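Local coordinates for protein catalase (Pseudomonas syringae, PDB 1M7S) that decomposes hydrogen peroxide into water and oxygen with a heme cofactor, protecting the cell from peroxide damage, at residues P84-F89 with Q301-V306; A109-T114 with V306-A311; N125-F130 with T276-D281. All blocks are in the same frame, centred on the assembly; numbering follows the deposited sequence.

Contact 1 of 3, residues P84-F89 with Q301-V306; sequences PVFVRF and QETEQV. With HEM (protoporphyrin IX containing Fe), chain E.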
loop_
_atom_site.group_PDB
_atom_site.type_symbol
_atom_site.label_atom_id
_atom_site.label_comp_id
_atom_site.label_asym_id
_atom_site.label_seq_id
_atom_site.Cartn_x
_atom_site.Cartn_y
_atom_site.Cartn_z
ATOM N N PRO A 84 -5.974 -14.583 29.244
ATOM C CA PRO A 84 -4.624 -14.227 28.746
ATOM C C PRO A 84 -4.669 -12.769 28.275
ATOM O O PRO A 84 -5.674 -12.362 27.722
ATOM C CB PRO A 84 -4.352 -15.117 27.553
ATOM C CG PRO A 84 -5.549 -16.025 27.448
ATOM C CD PRO A 84 -6.667 -15.497 28.327
ATOM N N VAL A 85 -3.561 -12.063 28.392
ATOM C CA VAL A 85 -3.442 -10.715 27.879
ATOM C C VAL A 85 -2.169 -10.522 27.059
ATOM O O VAL A 85 -1.173 -11.239 27.257
ATOM C CB VAL A 85 -3.380 -9.684 29.040
ATOM C CG1 VAL A 85 -4.635 -9.714 29.955
ATOM C CG2 VAL A 85 -2.194 -9.822 29.987
ATOM N N PHE A 86 -2.139 -9.411 26.318
ATOM C CA PHE A 86 -0.929 -8.943 25.662
ATOM C C PHE A 86 -0.894 -7.471 26.130
ATOM O O PHE A 86 -1.959 -6.825 25.983
ATOM C CB PHE A 86 -0.990 -9.094 24.149
ATOM C CG PHE A 86 0.312 -8.665 23.493
ATOM C CD1 PHE A 86 1.206 -9.617 23.068
ATOM C CD2 PHE A 86 0.603 -7.298 23.384
ATOM C CE1 PHE A 86 2.431 -9.255 22.493
ATOM C CE2 PHE A 86 1.838 -6.950 22.794
ATOM C CZ PHE A 86 2.745 -7.890 22.390
ATOM N N VAL A 87 0.213 -6.971 26.664
ATOM C CA VAL A 87 0.268 -5.569 27.091
ATOM C C VAL A 87 1.335 -4.852 26.237
ATOM O O VAL A 87 2.385 -5.429 26.107
ATOM C CB VAL A 87 0.558 -5.439 28.580
ATOM C CG1 VAL A 87 0.985 -4.016 28.981
ATOM C CG2 VAL A 87 -0.677 -5.841 29.445
ATOM N N ARG A 88 1.040 -3.679 25.708
ATOM C CA ARG A 88 2.105 -2.915 25.023
ATOM C C ARG A 88 2.208 -1.606 25.861
ATOM O O ARG A 88 1.206 -0.908 26.084
ATOM C CB ARG A 88 1.753 -2.574 23.563
ATOM C CG ARG A 88 2.997 -1.910 22.860
ATOM C CD ARG A 88 2.725 -2.011 21.336
ATOM N NE ARG A 88 3.694 -1.123 20.641
ATOM C CZ ARG A 88 3.696 0.194 20.596
ATOM N NH1 ARG A 88 2.818 1.007 21.174
ATOM N NH2 ARG A 88 4.727 0.725 19.879
ATOM N N PHE A 89 3.452 -1.318 26.309
ATOM C CA PHE A 89 3.748 -0.116 27.063
ATOM C C PHE A 89 4.404 0.860 26.043
ATOM O O PHE A 89 5.034 0.318 25.147
ATOM C CB PHE A 89 4.785 -0.364 28.182
ATOM C CG PHE A 89 4.186 -1.101 29.367
ATOM C CD1 PHE A 89 3.301 -0.496 30.223
ATOM C CD2 PHE A 89 4.547 -2.433 29.595
ATOM C CE1 PHE A 89 2.765 -1.173 31.301
ATOM C CE2 PHE A 89 4.030 -3.139 30.657
ATOM C CZ PHE A 89 3.132 -2.496 31.524
ATOM N N GLN A 301 6.564 -9.393 14.817
ATOM C CA GLN A 301 5.323 -10.143 14.628
ATOM C C GLN A 301 4.304 -9.867 15.718
ATOM O O GLN A 301 3.079 -9.917 15.465
ATOM C CB GLN A 301 5.620 -11.673 14.586
ATOM C CG GLN A 301 6.102 -12.157 13.202
ATOM C CD GLN A 301 6.823 -13.490 13.285
ATOM O OE1 GLN A 301 7.003 -14.047 14.368
ATOM N NE2 GLN A 301 7.147 -14.044 12.102
ATOM N N GLU A 302 4.781 -9.610 16.920
ATOM C CA GLU A 302 3.924 -9.387 18.069
ATOM C C GLU A 302 3.841 -7.923 18.491
ATOM O O GLU A 302 2.728 -7.381 18.381
ATOM C CB GLU A 302 4.429 -10.234 19.245
ATOM C CG GLU A 302 4.396 -11.728 18.848
ATOM C CD GLU A 302 5.025 -12.615 19.896
ATOM O OE1 GLU A 302 4.417 -12.765 20.989
ATOM O OE2 GLU A 302 6.114 -13.181 19.645
ATOM N N THR A 303 4.899 -7.320 18.989
ATOM C CA THR A 303 4.783 -5.950 19.530
ATOM C C THR A 303 4.490 -4.947 18.423
ATOM O O THR A 303 3.646 -4.105 18.643
ATOM C CB THR A 303 6.057 -5.548 20.281
ATOM O OG1 THR A 303 6.365 -6.587 21.252
ATOM C CG2 THR A 303 5.927 -4.215 21.011
ATOM N N GLU A 304 5.167 -5.042 17.278
ATOM C CA GLU A 304 4.922 -4.019 16.249
ATOM C C GLU A 304 3.530 -4.211 15.663
ATOM O O GLU A 304 2.838 -3.241 15.445
ATOM C CB GLU A 304 5.996 -4.106 15.145
ATOM C CG GLU A 304 5.986 -2.888 14.230
ATOM C CD GLU A 304 6.204 -1.558 14.948
ATOM O OE1 GLU A 304 5.685 -0.513 14.448
ATOM O OE2 GLU A 304 6.897 -1.462 15.966
ATOM N N GLN A 305 3.168 -5.481 15.336
ATOM C CA GLN A 305 1.888 -5.712 14.689
ATOM C C GLN A 305 0.653 -5.761 15.578
ATOM O O GLN A 305 -0.460 -5.780 14.988
ATOM C CB GLN A 305 1.958 -6.968 13.816
ATOM C CG GLN A 305 2.917 -6.896 12.650
ATOM C CD GLN A 305 2.845 -8.115 11.755
ATOM O OE1 GLN A 305 2.825 -7.927 10.544
ATOM N NE2 GLN A 305 2.770 -9.349 12.320
ATOM N N VAL A 306 0.757 -5.689 16.888
ATOM C CA VAL A 306 -0.454 -5.742 17.707
ATOM C C VAL A 306 -1.319 -4.528 17.413
ATOM O O VAL A 306 -0.845 -3.408 17.186
ATOM C CB VAL A 306 -0.109 -5.927 19.188
ATOM C CG1 VAL A 306 0.494 -4.675 19.841
ATOM C CG2 VAL A 306 -1.315 -6.457 19.968
HETATM C CHA HEM E . -2.215 4.972 20.112
HETATM C CHB HEM E . -3.645 6.009 24.618
HETATM C CHC HEM E . -6.218 9.736 22.930
HETATM C CHD HEM E . -5.581 8.092 18.399
HETATM C C1A HEM E . -2.380 4.951 21.477
HETATM C C2A HEM E . -1.701 3.999 22.388
HETATM C C3A HEM E . -2.095 4.286 23.628
HETATM C C4A HEM E . -3.000 5.421 23.546
HETATM C CMA HEM E . -1.726 3.591 24.945
HETATM C CAA HEM E . -0.754 2.905 21.867
HETATM C CBA HEM E . -1.392 1.477 21.786
HETATM C CGA HEM E . -0.274 0.456 21.446
HETATM O O1A HEM E . -0.402 -0.043 20.301
HETATM O O2A HEM E . 0.521 0.277 22.389
HETATM C C1B HEM E . -4.490 7.085 24.561
HETATM C C2B HEM E . -5.219 7.656 25.686
HETATM C C3B HEM E . -5.925 8.705 25.215
HETATM C C4B HEM E . -5.668 8.798 23.804
HETATM C CMB HEM E . -5.119 7.119 27.120
HETATM C CAB HEM E . -6.843 9.698 25.929
HETATM C CBB HEM E . -7.498 9.424 27.040
HETATM C C1C HEM E . -6.348 9.536 21.580
HETATM C C2C HEM E . -7.302 10.210 20.729
HETATM C C3C HEM E . -7.148 9.739 19.485
HETATM C C4C HEM E . -6.052 8.795 19.521
HETATM C CMC HEM E . -8.371 11.235 21.194
HETATM C CAC HEM E . -7.898 10.078 18.181
HETATM C CBC HEM E . -9.222 10.305 18.118
HETATM C C1D HEM E . -4.550 7.149 18.489
HETATM C C2D HEM E . -3.964 6.468 17.346
HETATM C C3D HEM E . -3.046 5.614 17.805
HETATM C C4D HEM E . -3.027 5.732 19.246
HETATM C CMD HEM E . -4.396 6.775 15.901
HETATM C CAD HEM E . -2.144 4.640 16.993
HETATM C CBD HEM E . -2.811 3.216 16.985
HETATM C CGD HEM E . -2.128 2.227 16.059
HETATM O O1D HEM E . -2.294 0.990 16.345
HETATM O O2D HEM E . -1.467 2.581 15.052
HETATM N NA HEM E . -3.112 5.821 22.235
HETATM N NB HEM E . -4.796 7.787 23.412
HETATM N NC HEM E . -5.571 8.695 20.813
HETATM N ND HEM E . -3.984 6.631 19.636
HETATM FE FE HEM E . -4.420 7.194 21.517
HETATM O O HOH W 1 6.476 -1.311 18.809
HETATM O O HOH W 2 -2.811 9.020 22.163
#
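Strand 82-90 and helix 299-304 come closest at Arg88 and Thr303, their CA atoms 6.8 Å apart, with no hydrogen bond joining 84-89 to 301-306 directly. Alternation along the strand sends Phe86 and Arg88 to this side, whereas Val85 and Val87 pack on strand 284-295. The Phe86 ring, its CG anti to the backbone N (chi1 -177°), reaches into the turn: CE1 lies 3.9 Å from Glu302 CB, CZ meets Thr303 CA, and CE2 is 4.0 Å from Val306 CG1. These neighbours approach the ring obliquely. Strand 82-90 belongs to the curled antiparallel sheet of the catalase beta barrel, and Arg88 carries the contact to the heme pocket. Its chain, extended from CG to NE, crosses Thr303 at about a right angle, CD resting 3.5 Å from Thr303 O and 3.8 Å from Val306 CG1. NH1 donates a hydrogen bond to heme O2A (2.7 Å, 165° at the hydrogen), the carboxylate oxygen lying in the guanidinium plane. NH2 hydrogen-bonds both His52 O and a water 2.9 Å away, which donates in turn to Glu304 OE2. Glu302 directs its carboxylate elsewhere, to Lys59 and the backbone N of Asp297 and Asn298.

Contact 2 of 3, residues A109-T114 with V306-A311; sequences ATKFYT and VAMAPA. With HEM (protoporphyrin IX containing Fe), chain E.
Lys111 NZ is gripped by two groups, Ala307 O at 2.9 Å and, in a salt bridge, the carboxylate of Asp120. The ammonium stands 30° off the Ala307 carbonyl plane, with a C=O...N angle of 148°. Bends at chi3 (-65°) and chi4 curl the end of the lysine back to this oxygen, and the buried charge is thereby met by an acid as well as a carbonyl. The aliphatic part is used too: CE lies 3.7 Å from Val306 CG2, the two side chains running antiparallel past one another. Met308 packs beside the strand. Bent at chi2, it lays its thioether along the backbone of 109-111, with CE 3.4 Å from Ala109 O and SD 3.9 Å from Lys111 CB. Its CG meets Ala109 CB at 3.7 Å and is equally near heme O1A, while Ala109 CB lies 4.0 Å from heme CBA. Ala109 and Met308 thus form part of the heme pocket wall next to a propionate. Segment 109-114 is an inner part of the barrel sheet, between strands 82-90 and 117-124, and Met308 also touches Val122 of the latter. The irregular run 306-311 is wedged between this sheet and helix 323-339, where Ala307 and Ala309 pack on Gln336, and Ala309 and Pro310 on Tyr332, the probable axial heme ligand.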
loop_
_atom_site.group_PDB
_atom_site.type_symbol
_atom_site.label_atom_id
_atom_site.label_comp_id
_atom_site.label_asym_id
_atom_site.label_seq_id
_atom_site.Cartn_x
_atom_site.Cartn_y
_atom_site.Cartn_z
ATOM N N ALA A 109 -1.517 -0.259 27.310
ATOM C CA ALA A 109 -2.598 -0.861 26.545
ATOM C C ALA A 109 -2.650 -2.380 26.792
ATOM O O ALA A 109 -1.686 -3.126 26.558
ATOM C CB ALA A 109 -2.389 -0.550 25.059
ATOM N N THR A 110 -3.840 -2.851 27.142
ATOM C CA THR A 110 -4.007 -4.282 27.493
ATOM C C THR A 110 -5.031 -4.903 26.556
ATOM O O THR A 110 -6.149 -4.380 26.442
ATOM C CB THR A 110 -4.512 -4.397 28.938
ATOM O OG1 THR A 110 -3.597 -3.778 29.836
ATOM C CG2 THR A 110 -4.640 -5.891 29.362
ATOM N N LYS A 111 -4.637 -5.928 25.795
ATOM C CA LYS A 111 -5.534 -6.688 24.960
ATOM C C LYS A 111 -5.964 -7.932 25.798
ATOM O O LYS A 111 -5.081 -8.725 26.129
ATOM C CB LYS A 111 -4.819 -7.173 23.706
ATOM C CG LYS A 111 -5.656 -8.045 22.794
ATOM C CD LYS A 111 -5.038 -8.318 21.407
ATOM C CE LYS A 111 -4.922 -7.030 20.583
ATOM N NZ LYS A 111 -6.251 -6.387 20.337
ATOM N N PHE A 112 -7.251 -7.991 26.115
ATOM C CA PHE A 112 -7.681 -9.168 26.917
ATOM C C PHE A 112 -8.292 -10.177 25.962
ATOM O O PHE A 112 -9.203 -9.821 25.209
ATOM C CB PHE A 112 -8.779 -8.754 27.876
ATOM C CG PHE A 112 -8.443 -7.884 29.034
ATOM C CD1 PHE A 112 -8.400 -6.493 28.895
ATOM C CD2 PHE A 112 -8.191 -8.407 30.289
ATOM C CE1 PHE A 112 -8.152 -5.679 29.988
ATOM C CE2 PHE A 112 -7.935 -7.592 31.370
ATOM C CZ PHE A 112 -7.913 -6.202 31.249
ATOM N N TYR A 113 -7.787 -11.397 25.870
ATOM C CA TYR A 113 -8.308 -12.352 24.903
ATOM C C TYR A 113 -9.443 -13.134 25.622
ATOM O O TYR A 113 -9.160 -14.254 26.043
ATOM C CB TYR A 113 -7.229 -13.288 24.430
ATOM C CG TYR A 113 -6.043 -12.654 23.678
ATOM C CD1 TYR A 113 -6.083 -12.496 22.327
ATOM C CD2 TYR A 113 -4.927 -12.274 24.384
ATOM C CE1 TYR A 113 -4.996 -11.945 21.626
ATOM C CE2 TYR A 113 -3.800 -11.732 23.725
ATOM C CZ TYR A 113 -3.874 -11.584 22.356
ATOM O OH TYR A 113 -2.776 -11.055 21.690
ATOM N N THR A 114 -10.554 -12.447 25.804
ATOM C CA THR A 114 -11.639 -13.024 26.624
ATOM C C THR A 114 -12.409 -14.093 25.882
ATOM O O THR A 114 -12.392 -14.284 24.678
ATOM C CB THR A 114 -12.682 -12.022 27.167
ATOM O OG1 THR A 114 -13.729 -11.832 26.223
ATOM C CG2 THR A 114 -12.023 -10.678 27.510
ATOM N N VAL A 306 0.757 -5.689 16.888
ATOM C CA VAL A 306 -0.454 -5.742 17.707
ATOM C C VAL A 306 -1.319 -4.528 17.413
ATOM O O VAL A 306 -0.845 -3.408 17.186
ATOM C CB VAL A 306 -0.109 -5.927 19.188
ATOM C CG1 VAL A 306 0.494 -4.675 19.841
ATOM C CG2 VAL A 306 -1.315 -6.457 19.968
ATOM N N ALA A 307 -2.632 -4.722 17.392
ATOM C CA ALA A 307 -3.620 -3.697 17.057
ATOM C C ALA A 307 -4.516 -3.453 18.274
ATOM O O ALA A 307 -5.379 -4.289 18.565
ATOM C CB ALA A 307 -4.423 -4.161 15.847
ATOM N N MET A 308 -4.166 -2.435 19.064
ATOM C CA MET A 308 -4.969 -2.112 20.250
ATOM C C MET A 308 -6.041 -1.105 19.859
ATOM O O MET A 308 -5.666 -0.107 19.222
ATOM C CB MET A 308 -4.072 -1.450 21.309
ATOM C CG MET A 308 -2.883 -2.277 21.806
ATOM S SD MET A 308 -3.581 -3.633 22.829
ATOM C CE MET A 308 -2.047 -4.333 23.444
ATOM N N ALA A 309 -7.317 -1.325 20.164
ATOM C CA ALA A 309 -8.324 -0.342 19.745
ATOM C C ALA A 309 -9.484 -0.326 20.718
ATOM O O ALA A 309 -10.065 -1.386 20.987
ATOM C CB ALA A 309 -8.832 -0.793 18.354
ATOM N N PRO A 310 -9.916 0.839 21.126
ATOM C CA PRO A 310 -11.073 0.997 22.000
ATOM C C PRO A 310 -12.290 0.403 21.322
ATOM O O PRO A 310 -13.221 -0.056 21.983
ATOM C CB PRO A 310 -11.163 2.495 22.348
ATOM C CG PRO A 310 -9.738 2.939 22.103
ATOM C CD PRO A 310 -9.260 2.150 20.874
ATOM N N ALA A 311 -12.356 0.279 19.978
ATOM C CA ALA A 311 -13.460 -0.319 19.285
ATOM C C ALA A 311 -13.518 -1.839 19.564
ATOM O O ALA A 311 -14.555 -2.391 19.199
ATOM C CB ALA A 311 -13.386 -0.124 17.774
HETATM C CHA HEM E . -2.215 4.972 20.112
HETATM C CHB HEM E . -3.645 6.009 24.618
HETATM C CHC HEM E . -6.218 9.736 22.930
HETATM C CHD HEM E . -5.581 8.092 18.399
HETATM C C1A HEM E . -2.380 4.951 21.477
HETATM C C2A HEM E . -1.701 3.999 22.388
HETATM C C3A HEM E . -2.095 4.286 23.628
HETATM C C4A HEM E . -3.000 5.421 23.546
HETATM C CMA HEM E . -1.726 3.591 24.945
HETATM C CAA HEM E . -0.754 2.905 21.867
HETATM C CBA HEM E . -1.392 1.477 21.786
HETATM C CGA HEM E . -0.274 0.456 21.446
HETATM O O1A HEM E . -0.402 -0.043 20.301
HETATM O O2A HEM E . 0.521 0.277 22.389
HETATM C C1B HEM E . -4.490 7.085 24.561
HETATM C C2B HEM E . -5.219 7.656 25.686
HETATM C C3B HEM E . -5.925 8.705 25.215
HETATM C C4B HEM E . -5.668 8.798 23.804
HETATM C CMB HEM E . -5.119 7.119 27.120
HETATM C CAB HEM E . -6.843 9.698 25.929
HETATM C CBB HEM E . -7.498 9.424 27.040
HETATM C C1C HEM E . -6.348 9.536 21.580
HETATM C C2C HEM E . -7.302 10.210 20.729
HETATM C C3C HEM E . -7.148 9.739 19.485
HETATM C C4C HEM E . -6.052 8.795 19.521
HETATM C CMC HEM E . -8.371 11.235 21.194
HETATM C CAC HEM E . -7.898 10.078 18.181
HETATM C CBC HEM E . -9.222 10.305 18.118
HETATM C C1D HEM E . -4.550 7.149 18.489
HETATM C C2D HEM E . -3.964 6.468 17.346
HETATM C C3D HEM E . -3.046 5.614 17.805
HETATM C C4D HEM E . -3.027 5.732 19.246
HETATM C CMD HEM E . -4.396 6.775 15.901
HETATM C CAD HEM E . -2.144 4.640 16.993
HETATM C CBD HEM E . -2.811 3.216 16.985
HETATM C CGD HEM E . -2.128 2.227 16.059
HETATM O O1D HEM E . -2.294 0.990 16.345
HETATM O O2D HEM E . -1.467 2.581 15.052
HETATM N NA HEM E . -3.112 5.821 22.235
HETATM N NB HEM E . -4.796 7.787 23.412
HETATM N NC HEM E . -5.571 8.695 20.813
HETATM N ND HEM E . -3.984 6.631 19.636
HETATM FE FE HEM E . -4.420 7.194 21.517
HETATM O O HOH W 2 -2.811 9.020 22.163
#

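Contact 3 of 3, residues N125-F130 with T276-D281; sequences NFPTFF and TKIWPD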
loop_
_atom_site.group_PDB
_atom_site.type_symbol
_atom_site.label_atom_id
_atom_site.label_comp_id
_atom_site.label_asym_id
_atom_site.label_seq_id
_atom_site.Cartn_x
_atom_site.Cartn_y
_atom_site.Cartn_z
ATOM N N ASN A 125 -0.486 6.044 31.874
ATOM C CA ASN A 125 -0.212 6.190 33.314
ATOM C C ASN A 125 -0.924 7.441 33.793
ATOM O O ASN A 125 -1.472 7.423 34.914
ATOM C CB ASN A 125 1.304 6.181 33.585
ATOM C CG ASN A 125 2.012 7.415 33.038
ATOM O OD1 ASN A 125 1.646 7.918 31.971
ATOM N ND2 ASN A 125 3.028 7.944 33.740
ATOM N N PHE A 126 -1.046 8.530 33.011
ATOM C CA PHE A 126 -1.729 9.714 33.563
ATOM C C PHE A 126 -3.233 9.473 33.560
ATOM O O PHE A 126 -3.781 8.964 32.583
ATOM C CB PHE A 126 -1.466 10.967 32.719
ATOM C CG PHE A 126 -0.059 11.474 32.641
ATOM C CD1 PHE A 126 0.941 11.042 33.485
ATOM C CD2 PHE A 126 0.221 12.472 31.688
ATOM C CE1 PHE A 126 2.240 11.516 33.356
ATOM C CE2 PHE A 126 1.515 12.988 31.613
ATOM C CZ PHE A 126 2.518 12.509 32.440
ATOM N N PRO A 127 -3.935 9.859 34.608
ATOM C CA PRO A 127 -5.379 9.553 34.671
ATOM C C PRO A 127 -6.278 10.504 33.920
ATOM O O PRO A 127 -7.509 10.412 33.830
ATOM C CB PRO A 127 -5.688 9.623 36.187
ATOM C CG PRO A 127 -4.719 10.698 36.593
ATOM C CD PRO A 127 -3.398 10.390 35.864
ATOM N N THR A 128 -5.680 11.593 33.378
ATOM C CA THR A 128 -6.422 12.630 32.672
ATOM C C THR A 128 -5.662 12.900 31.355
ATOM O O THR A 128 -4.487 12.562 31.271
ATOM C CB THR A 128 -6.540 13.942 33.466
ATOM O OG1 THR A 128 -5.298 14.402 34.013
ATOM C CG2 THR A 128 -7.523 13.677 34.619
ATOM N N PHE A 129 -6.316 13.613 30.456
ATOM C CA PHE A 129 -5.680 13.947 29.170
ATOM C C PHE A 129 -5.671 15.457 28.979
ATOM O O PHE A 129 -6.221 16.196 29.819
ATOM C CB PHE A 129 -6.470 13.263 28.051
ATOM C CG PHE A 129 -5.582 13.061 26.848
ATOM C CD1 PHE A 129 -5.891 13.665 25.632
ATOM C CD2 PHE A 129 -4.452 12.268 26.953
ATOM C CE1 PHE A 129 -5.061 13.454 24.554
ATOM C CE2 PHE A 129 -3.616 12.069 25.868
ATOM C CZ PHE A 129 -3.925 12.680 24.664
ATOM N N PHE A 130 -4.946 15.956 27.995
ATOM C CA PHE A 130 -4.819 17.390 27.804
ATOM C C PHE A 130 -6.047 17.994 27.165
ATOM O O PHE A 130 -6.216 19.223 27.314
ATOM C CB PHE A 130 -3.599 17.677 26.914
ATOM C CG PHE A 130 -2.352 16.953 27.376
ATOM C CD1 PHE A 130 -1.986 15.726 26.840
ATOM C CD2 PHE A 130 -1.493 17.585 28.254
ATOM C CE1 PHE A 130 -0.822 15.095 27.256
ATOM C CE2 PHE A 130 -0.315 16.982 28.661
ATOM C CZ PHE A 130 0.017 15.728 28.177
ATOM N N THR A 276 -10.387 15.502 30.995
ATOM C CA THR A 276 -9.447 16.244 31.787
ATOM C C THR A 276 -9.723 16.170 33.283
ATOM O O THR A 276 -8.988 16.770 34.071
ATOM C CB THR A 276 -9.418 17.741 31.366
ATOM O OG1 THR A 276 -10.644 18.438 31.699
ATOM C CG2 THR A 276 -9.065 17.777 29.900
ATOM N N LYS A 277 -10.609 15.239 33.729
ATOM C CA LYS A 277 -10.929 15.171 35.129
ATOM C C LYS A 277 -10.825 13.780 35.742
ATOM O O LYS A 277 -11.156 12.771 35.112
ATOM C CB LYS A 277 -12.458 15.565 35.294
ATOM C CG LYS A 277 -12.809 16.997 34.898
ATOM C CD LYS A 277 -12.228 18.015 35.891
ATOM C CE LYS A 277 -12.691 19.427 35.532
ATOM N NZ LYS A 277 -11.911 19.822 34.296
ATOM N N ILE A 278 -10.383 13.777 36.995
ATOM C CA ILE A 278 -10.443 12.540 37.787
ATOM C C ILE A 278 -11.762 12.622 38.591
ATOM O O ILE A 278 -12.403 13.666 38.569
ATOM C CB ILE A 278 -9.279 12.396 38.767
ATOM C CG1 ILE A 278 -9.220 13.518 39.812
ATOM C CG2 ILE A 278 -7.943 12.366 38.011
ATOM C CD1 ILE A 278 -8.402 13.098 41.038
ATOM N N TRP A 279 -12.151 11.571 39.279
ATOM C CA TRP A 279 -13.343 11.644 40.146
ATOM C C TRP A 279 -12.805 11.528 41.587
ATOM O O TRP A 279 -12.519 10.420 42.038
ATOM C CB TRP A 279 -14.260 10.471 39.855
ATOM C CG TRP A 279 -14.894 10.394 38.504
ATOM C CD1 TRP A 279 -14.965 11.368 37.535
ATOM C CD2 TRP A 279 -15.674 9.296 38.016
ATOM N NE1 TRP A 279 -15.695 10.923 36.461
ATOM C CE2 TRP A 279 -16.144 9.642 36.745
ATOM C CE3 TRP A 279 -15.979 8.026 38.548
ATOM C CZ2 TRP A 279 -16.896 8.787 35.957
ATOM C CZ3 TRP A 279 -16.765 7.186 37.764
ATOM C CH2 TRP A 279 -17.203 7.540 36.489
ATOM N N PRO A 280 -12.583 12.658 42.224
ATOM C CA PRO A 280 -11.863 12.731 43.472
ATOM C C PRO A 280 -12.457 11.962 44.634
ATOM O O PRO A 280 -11.654 11.385 45.384
ATOM C CB PRO A 280 -11.752 14.221 43.883
ATOM C CG PRO A 280 -12.275 14.937 42.674
ATOM C CD PRO A 280 -12.908 13.974 41.685
ATOM N N ASP A 281 -13.762 11.966 44.817
ATOM C CA ASP A 281 -14.262 11.267 46.017
ATOM C C ASP A 281 -15.010 9.969 45.780
ATOM O O ASP A 281 -15.454 9.362 46.780
ATOM C CB ASP A 281 -15.095 12.284 46.824
ATOM C CG ASP A 281 -14.336 13.572 47.069
ATOM O OD1 ASP A 281 -13.277 13.529 47.730
ATOM O OD2 ASP A 281 -14.754 14.619 46.513
#
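Thr276 meets the other loop first, its CA 4.8 Å from that of Thr128, and the touching parts of the two chains run in nearly opposite directions, 162° apart. Its methyl does the touching: CG2 sits 3.3 Å from Phe129 O and 4.1 Å from Phe130 C. With OG1 between the backbone N and the carbonyl carbon (chi1 68°), CG2 is anti to the carbonyl carbon and faces Phe129 O, while the hydroxyl bonds Asp274 OD2 and receives a weak bond from Lys277 NZ. The backbone of Thr276 and Lys277 makes a seat for the methyl of Thr128, whose CG2 is 3.5 Å from both Thr276 O and Lys277 C. Lys277 turns its side chain away from 125-130, and NZ makes a salt bridge with Asp274 and a hydrogen bond to Glu409 O. Ile278 brings its branch methyl rather than its longer arm: CG2 lies 3.7 Å from Thr128 CG2 and 3.9 Å from Pro127 CG, with Pro127 and Ile278 side by side and pointing the same way. The interface between 127-130 and 276-278 is therefore one of methyls, a proline ring and backbone, with no direct hydrogen bond. Thr128 OG1 bonds instead to Thr171 and Arg170 of helix 169-176. Phe129, a heme-pocket residue, is covered on one ring face by Phe130 and packs on helix 137-144. Segment 125-130 lies in the loop between strand 117-124 and that helix, and 276-281 in the one between strands 252-260 and 284-295.

Contacts 1 and 2 are adjoining parts of one structure, their centres 9 Å apart: they share Val306, and strands 82-90 and 107-114 are antiparallel neighbours, with Phe86 O 2.8 Å from Lys111 N and Arg88 N 2.9 Å from Ala109 O. Both reach the same heme propionate, contact 1 by the Arg88 NH1 hydrogen bond and contact 2 by packing. Contact 3 lies apart, its centre about 25 Å from that of contact 1 and 21 Å from that of contact 2, nearest atoms about 8 Å away in each case. It is nested in the chain loop each closes, yet it joins the same pocket through Phe129, whose side chain is about 4 Å from the heme and about 6 Å from the side chain of His52, a predicted active-site residue.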